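Local coordinates for protein gamma tubulin complex adapter mto2 (PDB 6GDJ) that acts with its partner Mto1 to recruit the gamma-tubulin complex to cytoplasmic microtubule organizing centres, here represented by its twin-cysteine dimerisation domain, at residues S7-A12 with R53-L58; M14-Y19 with L60-E65. One frame throughout, in Å; residues are numbered along the deposited sequence.

Contact 1 (S7-A12 with R53-L58); sequences STMQTA and RSLAEL
Leu55 is the first residue of segment 53-58 to meet segment 7-12 with its side chain, and its partner is the thioether of Met9. The two side chains run side by side and point the same way, with Met9 SD 3.9 Å from Leu55 CD1 and nearly as near to Leu55 CB, so the sulfur lies along the leucine rather than against its end. Met9 reaches this place because its CG stands anti to the backbone N (chi1 176°) and the chain stays extended through chi2, bending only at chi3 to turn CE aside.

Ala56 follows, and the backbones come closest here: Met9 CA and Ala56 CA are 4.1 Å apart. The methyl lies directly on the opposing main chain, Ala56 CB being 3.7 Å from Met9 CA and 3.8 Å from Thr8 O. From the other helix, one turn after Thr8, Ala12 packs the other way, its CB 3.6 Å from Ala56 O. With a methyl on each side, the local axes approach to 7.9 Å and run near-parallel at 21°, evidence of a tight alanine-mediated helix pairing. Thr8 borders it with OG1, whose hydrogen bond goes back to Pro5 O, so toward Ala56 the hydroxyl makes only a van der Waals contact.

The pair joins helix 5-17 to helix 46-72 within a three-helix subunit. Helix 23-42 covers the Met9 side, where Val33, Ala36 and Ile37 touch the methionine and Ala36 also meets Leu55; Ala32 of the second subunit packs on Leu55, while Leu58 meets Leu58 of that subunit.

Contact 2 (M14-Y19 with L60-E65); sequences MRLRTY and LGLVQE. With GOL (glycerol), chain C.
Tyr19 and Val63 cross at about a right angle, the phenol lying across the branched valine. Val63 CG1 makes the closest approach to the ring, obliquely and 3.6 Å from Tyr19 CE1, while the other methyl, CG2, lies between the ring and the Leu16 backbone, 3.7 Å from Leu16 CA. The chi1 of 162° sets Val63 CG1 opposite the main-chain nitrogen, the methyl that comes nearest the phenol. Replacing Tyr19 with an alanine is likely to strip Val63 CG1 of its aromatic cover and open a gap beside Ala66 and Ile67, which the ring also touches.

Leu16 meets Leu62 at a slant, CD1 coming 3.7 Å from Leu62 CB and CD2 lying near Leu62 CD1. This apolar row continues the pairing of helix 5-17 with helix 46-72 in the helical dimerisation domain, and Ile25 of the second subunit packs on Leu62.

On the solvent-facing side, Arg15 bends at chi3 (67°) and brings NH1 to 3.5 Å from Leu60 CD2, a purely van der Waals approach. Its NH2 donates in the guanidinium plane to O1 of a glycerol, probably from the crystallisation liquor, at 2.8 Å with an N-H...O angle of 144°. Glycerol O2 lies unusually close to Gln64 OE1, and a bond there is doubtful; Gln64 NE2 bonds Asp68.

How the contacts relate
Both contacts hold helix 5-17 against helix 46-72, at successive levels with centres 10 Å apart, and they meet where Ala12 CB packs 3.8 Å from Leu60 CD2. Contact 1 is the core: four of its five touching residues are buried, and its centre lies about 4 Å from that of the chain. Contact 2 is partly buried, about 8 Å from the chain centre. The nearest CA atoms are further apart there, and larger side chains span the gap, consistent with the greater buried area (312 against 230 Å²). Contact 1 rests on two alanines and a Met9–Leu55 pair, whereas contact 2 adds a valine, an aromatic ring and an exposed arginine. Both also touch the second subunit.

Contact 1 (S7-A12 with R53-L58)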
loop_
_atom_site.group_PDB
_atom_site.type_symbol
_atom_site.label_atom_id
_atom_site.label_comp_id
_atom_site.label_asym_id
_atom_site.label_seq_id
_atom_site.Cartn_x
_atom_site.Cartn_y
_atom_site.Cartn_z
ATOM N N SER A 7 1.412 10.400 -11.434
ATOM C CA SER A 7 0.095 11.020 -11.512
ATOM C C SER A 7 -1.082 10.140 -11.261
ATOM O O SER A 7 -2.008 10.537 -10.579
ATOM C CB SER A 7 -0.061 11.676 -12.873
ATOM O OG SER A 7 1.013 12.544 -12.977
ATOM N N THR A 8 -1.022 8.897 -11.725
ATOM C CA THR A 8 -2.091 7.905 -11.471
ATOM C C THR A 8 -2.230 7.617 -9.980
ATOM O O THR A 8 -3.314 7.534 -9.460
ATOM C CB THR A 8 -1.941 6.603 -12.291
ATOM O OG1 THR A 8 -0.842 5.827 -11.904
ATOM C CG2 THR A 8 -1.816 6.984 -13.732
ATOM N N MET A 9 -1.069 7.533 -9.345
ATOM C CA MET A 9 -1.011 7.265 -7.915
ATOM C C MET A 9 -1.550 8.477 -7.084
ATOM O O MET A 9 -2.388 8.290 -6.197
ATOM C CB MET A 9 0.424 6.933 -7.513
ATOM C CG MET A 9 0.627 6.721 -6.043
ATOM S SD MET A 9 2.372 6.334 -5.625
ATOM C CE MET A 9 3.173 7.879 -6.010
ATOM N N GLN A 10 -1.106 9.686 -7.478
ATOM C CA GLN A 10 -1.560 10.887 -6.779
ATOM C C GLN A 10 -3.071 11.004 -6.918
ATOM O O GLN A 10 -3.781 11.279 -5.940
ATOM C CB GLN A 10 -0.840 12.127 -7.374
ATOM C CG GLN A 10 -1.258 13.488 -6.926
ATOM N N THR A 11 -3.620 10.854 -8.135
ATOM C CA THR A 11 -5.076 10.992 -8.310
ATOM C C THR A 11 -5.862 9.970 -7.491
ATOM O O THR A 11 -6.861 10.248 -6.856
ATOM C CB THR A 11 -5.419 10.895 -9.799
ATOM O OG1 THR A 11 -4.806 12.006 -10.461
ATOM C CG2 THR A 11 -6.953 10.891 -10.035
ATOM N N ALA A 12 -5.372 8.702 -7.516
ATOM C CA ALA A 12 -6.033 7.673 -6.778
ATOM C C ALA A 12 -6.028 7.900 -5.265
ATOM O O ALA A 12 -7.059 7.668 -4.622
ATOM C CB ALA A 12 -5.398 6.311 -7.101
ATOM N N ARG A 53 2.221 2.290 -9.811
ATOM C CA ARG A 53 0.999 1.693 -10.338
ATOM C C ARG A 53 0.311 0.793 -9.327
ATOM O O ARG A 53 -0.926 0.830 -9.190
ATOM C CB ARG A 53 1.287 0.886 -11.645
ATOM C CG ARG A 53 1.648 1.770 -12.833
ATOM C CD ARG A 53 1.553 0.963 -14.139
ATOM N NE ARG A 53 2.665 0.021 -14.135
ATOM C CZ ARG A 53 3.907 0.262 -14.573
ATOM N NH1 ARG A 53 4.242 1.409 -15.163
ATOM N NH2 ARG A 53 4.801 -0.694 -14.435
ATOM N N SER A 54 1.120 0.022 -8.546
ATOM C CA SER A 54 0.535 -0.807 -7.532
ATOM C C SER A 54 -0.132 -0.028 -6.374
ATOM O O SER A 54 -1.172 -0.409 -5.926
ATOM C CB SER A 54 1.490 -1.818 -6.990
ATOM O OG SER A 54 2.501 -1.254 -6.233
ATOM N N LEU A 55 0.455 1.108 -5.986
ATOM C CA LEU A 55 -0.177 1.905 -4.990
ATOM C C LEU A 55 -1.396 2.594 -5.475
ATOM O O LEU A 55 -2.376 2.686 -4.745
ATOM C CB LEU A 55 0.861 2.864 -4.426
ATOM C CG LEU A 55 1.998 2.271 -3.600
ATOM C CD1 LEU A 55 3.101 3.284 -3.229
ATOM C CD2 LEU A 55 1.444 1.550 -2.375
ATOM N N ALA A 56 -1.385 2.989 -6.756
ATOM C CA ALA A 56 -2.627 3.551 -7.347
ATOM C C ALA A 56 -3.754 2.524 -7.294
ATOM O O ALA A 56 -4.856 2.767 -6.886
ATOM C CB ALA A 56 -2.396 3.955 -8.777
ATOM N N GLU A 57 -3.423 1.292 -7.695
ATOM C CA GLU A 57 -4.402 0.221 -7.677
ATOM C C GLU A 57 -4.930 -0.133 -6.263
ATOM O O GLU A 57 -6.093 -0.451 -6.069
ATOM C CB GLU A 57 -3.850 -1.053 -8.391
ATOM C CG GLU A 57 -3.493 -0.904 -9.835
ATOM N N LEU A 58 -4.025 -0.045 -5.273
ATOM C CA LEU A 58 -4.433 -0.266 -3.909
ATOM C C LEU A 58 -5.481 0.792 -3.464
ATOM O O LEU A 58 -6.514 0.480 -2.885
ATOM C CB LEU A 58 -3.206 -0.181 -3.014
ATOM C CG LEU A 58 -3.578 -0.235 -1.528
ATOM C CD1 LEU A 58 -4.365 -1.425 -1.098
ATOM C CD2 LEU A 58 -2.313 -0.100 -0.745
#

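Contact 2 (M14-Y19 with L60-E65)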
loop_
_atom_site.group_PDB
_atom_site.type_symbol
_atom_site.label_atom_id
_atom_site.label_comp_id
_atom_site.label_asym_id
_atom_site.label_seq_id
_atom_site.Cartn_x
_atom_site.Cartn_y
_atom_site.Cartn_z
ATOM N N MET A 14 -5.860 10.905 -3.847
ATOM C CA MET A 14 -6.766 12.023 -3.612
ATOM C C MET A 14 -8.221 11.542 -3.580
ATOM O O MET A 14 -9.031 12.006 -2.766
ATOM C CB MET A 14 -6.535 13.077 -4.688
ATOM C CG MET A 14 -5.239 13.822 -4.497
ATOM S SD MET A 14 -4.809 15.007 -5.782
ATOM C CE MET A 14 -6.014 16.213 -5.442
ATOM N N ARG A 15 -8.585 10.623 -4.512
ATOM C CA ARG A 15 -9.887 10.041 -4.486
ATOM C C ARG A 15 -10.150 9.272 -3.165
ATOM O O ARG A 15 -11.197 9.409 -2.556
ATOM C CB ARG A 15 -10.147 9.226 -5.718
ATOM C CG ARG A 15 -10.198 10.056 -6.978
ATOM C CD ARG A 15 -10.352 9.156 -8.210
ATOM N NE ARG A 15 -11.634 8.477 -8.256
ATOM C CZ ARG A 15 -11.857 7.340 -8.934
ATOM N NH1 ARG A 15 -10.926 6.826 -9.692
ATOM N NH2 ARG A 15 -13.014 6.774 -8.860
ATOM N N LEU A 16 -9.189 8.417 -2.774
ATOM C CA LEU A 16 -9.373 7.658 -1.535
ATOM C C LEU A 16 -9.622 8.552 -0.335
ATOM O O LEU A 16 -10.482 8.248 0.450
ATOM C CB LEU A 16 -8.114 6.838 -1.307
ATOM C CG LEU A 16 -8.087 6.043 0.003
ATOM C CD1 LEU A 16 -9.298 5.128 0.110
ATOM C CD2 LEU A 16 -6.730 5.332 0.171
ATOM N N ARG A 17 -8.943 9.696 -0.255
ATOM C CA ARG A 17 -9.106 10.555 0.937
ATOM C C ARG A 17 -10.527 11.020 1.081
ATOM O O ARG A 17 -11.015 11.206 2.172
ATOM C CB ARG A 17 -8.226 11.799 0.805
ATOM C CG ARG A 17 -6.794 11.610 0.901
ATOM C CD ARG A 17 -6.107 12.926 0.680
ATOM N NE ARG A 17 -4.699 12.793 0.705
ATOM C CZ ARG A 17 -3.849 13.519 -0.009
ATOM N NH1 ARG A 17 -4.293 14.467 -0.867
ATOM N NH2 ARG A 17 -2.551 13.263 0.040
ATOM N N THR A 18 -11.233 11.171 -0.052
ATOM C CA THR A 18 -12.618 11.653 0.034
ATOM C C THR A 18 -13.617 10.657 0.604
ATOM O O THR A 18 -14.743 11.032 0.884
ATOM C CB THR A 18 -13.149 12.087 -1.353
ATOM O OG1 THR A 18 -13.358 10.956 -2.217
ATOM C CG2 THR A 18 -12.289 13.075 -1.985
ATOM N N TYR A 19 -13.213 9.380 0.790
ATOM C CA TYR A 19 -14.083 8.387 1.410
ATOM C C TYR A 19 -13.855 8.238 2.941
ATOM O O TYR A 19 -14.466 7.365 3.537
ATOM C CB TYR A 19 -13.919 7.018 0.726
ATOM C CG TYR A 19 -14.490 6.998 -0.679
ATOM C CD1 TYR A 19 -13.741 7.389 -1.753
ATOM C CD2 TYR A 19 -15.804 6.588 -0.882
ATOM C CE1 TYR A 19 -14.284 7.369 -3.021
ATOM C CE2 TYR A 19 -16.373 6.571 -2.150
ATOM C CZ TYR A 19 -15.600 6.934 -3.210
ATOM O OH TYR A 19 -16.099 6.951 -4.522
ATOM N N LEU A 60 -7.371 2.561 -5.368
ATOM C CA LEU A 60 -8.639 2.343 -6.082
ATOM C C LEU A 60 -9.448 1.145 -5.567
ATOM O O LEU A 60 -10.661 1.121 -5.533
ATOM C CB LEU A 60 -8.387 2.231 -7.579
ATOM C CG LEU A 60 -7.848 3.504 -8.273
ATOM C CD1 LEU A 60 -7.653 3.227 -9.768
ATOM C CD2 LEU A 60 -8.733 4.693 -7.938
ATOM N N GLY A 61 -8.733 0.115 -5.059
ATOM C CA GLY A 61 -9.424 -1.007 -4.483
ATOM C C GLY A 61 -10.049 -0.642 -3.168
ATOM O O GLY A 61 -11.155 -1.045 -2.886
ATOM N N LEU A 62 -9.335 0.219 -2.387
ATOM C CA LEU A 62 -9.934 0.755 -1.148
ATOM C C LEU A 62 -11.151 1.665 -1.404
ATOM O O LEU A 62 -12.158 1.580 -0.725
ATOM C CB LEU A 62 -8.881 1.507 -0.314
ATOM C CG LEU A 62 -7.773 0.620 0.255
ATOM C CD1 LEU A 62 -6.634 1.476 0.711
ATOM C CD2 LEU A 62 -8.336 -0.245 1.387
ATOM N N VAL A 63 -11.087 2.401 -2.505
ATOM C CA VAL A 63 -12.253 3.192 -2.958
ATOM C C VAL A 63 -13.430 2.271 -3.310
ATOM O O VAL A 63 -14.536 2.480 -2.882
ATOM C CB VAL A 63 -11.887 4.089 -4.181
ATOM C CG1 VAL A 63 -13.135 4.557 -4.919
ATOM C CG2 VAL A 63 -10.999 5.244 -3.770
ATOM N N GLN A 64 -13.155 1.179 -4.027
ATOM C CA GLN A 64 -14.236 0.303 -4.434
ATOM C C GLN A 64 -14.833 -0.388 -3.206
ATOM O O GLN A 64 -16.045 -0.584 -3.124
ATOM C CB GLN A 64 -13.764 -0.700 -5.472
ATOM C CG GLN A 64 -14.891 -1.551 -6.006
ATOM C CD GLN A 64 -16.001 -0.710 -6.666
ATOM O OE1 GLN A 64 -15.725 0.156 -7.514
ATOM N NE2 GLN A 64 -17.268 -0.930 -6.248
ATOM N N GLU A 65 -14.001 -0.796 -2.247
ATOM C CA GLU A 65 -14.549 -1.347 -1.031
ATOM C C GLU A 65 -15.456 -0.397 -0.272
ATOM O O GLU A 65 -16.502 -0.801 0.326
ATOM C CB GLU A 65 -13.423 -1.820 -0.146
ATOM C CG GLU A 65 -12.852 -3.135 -0.630
ATOM C CD GLU A 65 -12.463 -4.015 0.577
ATOM O OE1 GLU A 65 -12.039 -3.513 1.657
ATOM O OE2 GLU A 65 -12.592 -5.210 0.439
HETATM C C1 GOL C . -14.392 3.008 -9.809
HETATM O O1 GOL C . -14.385 4.381 -9.519
HETATM C C2 GOL C . -13.803 2.311 -8.616
HETATM O O2 GOL C . -13.779 0.915 -8.966
HETATM C C3 GOL C . -12.375 2.727 -8.347
HETATM O O3 GOL C . -11.538 2.539 -9.520
#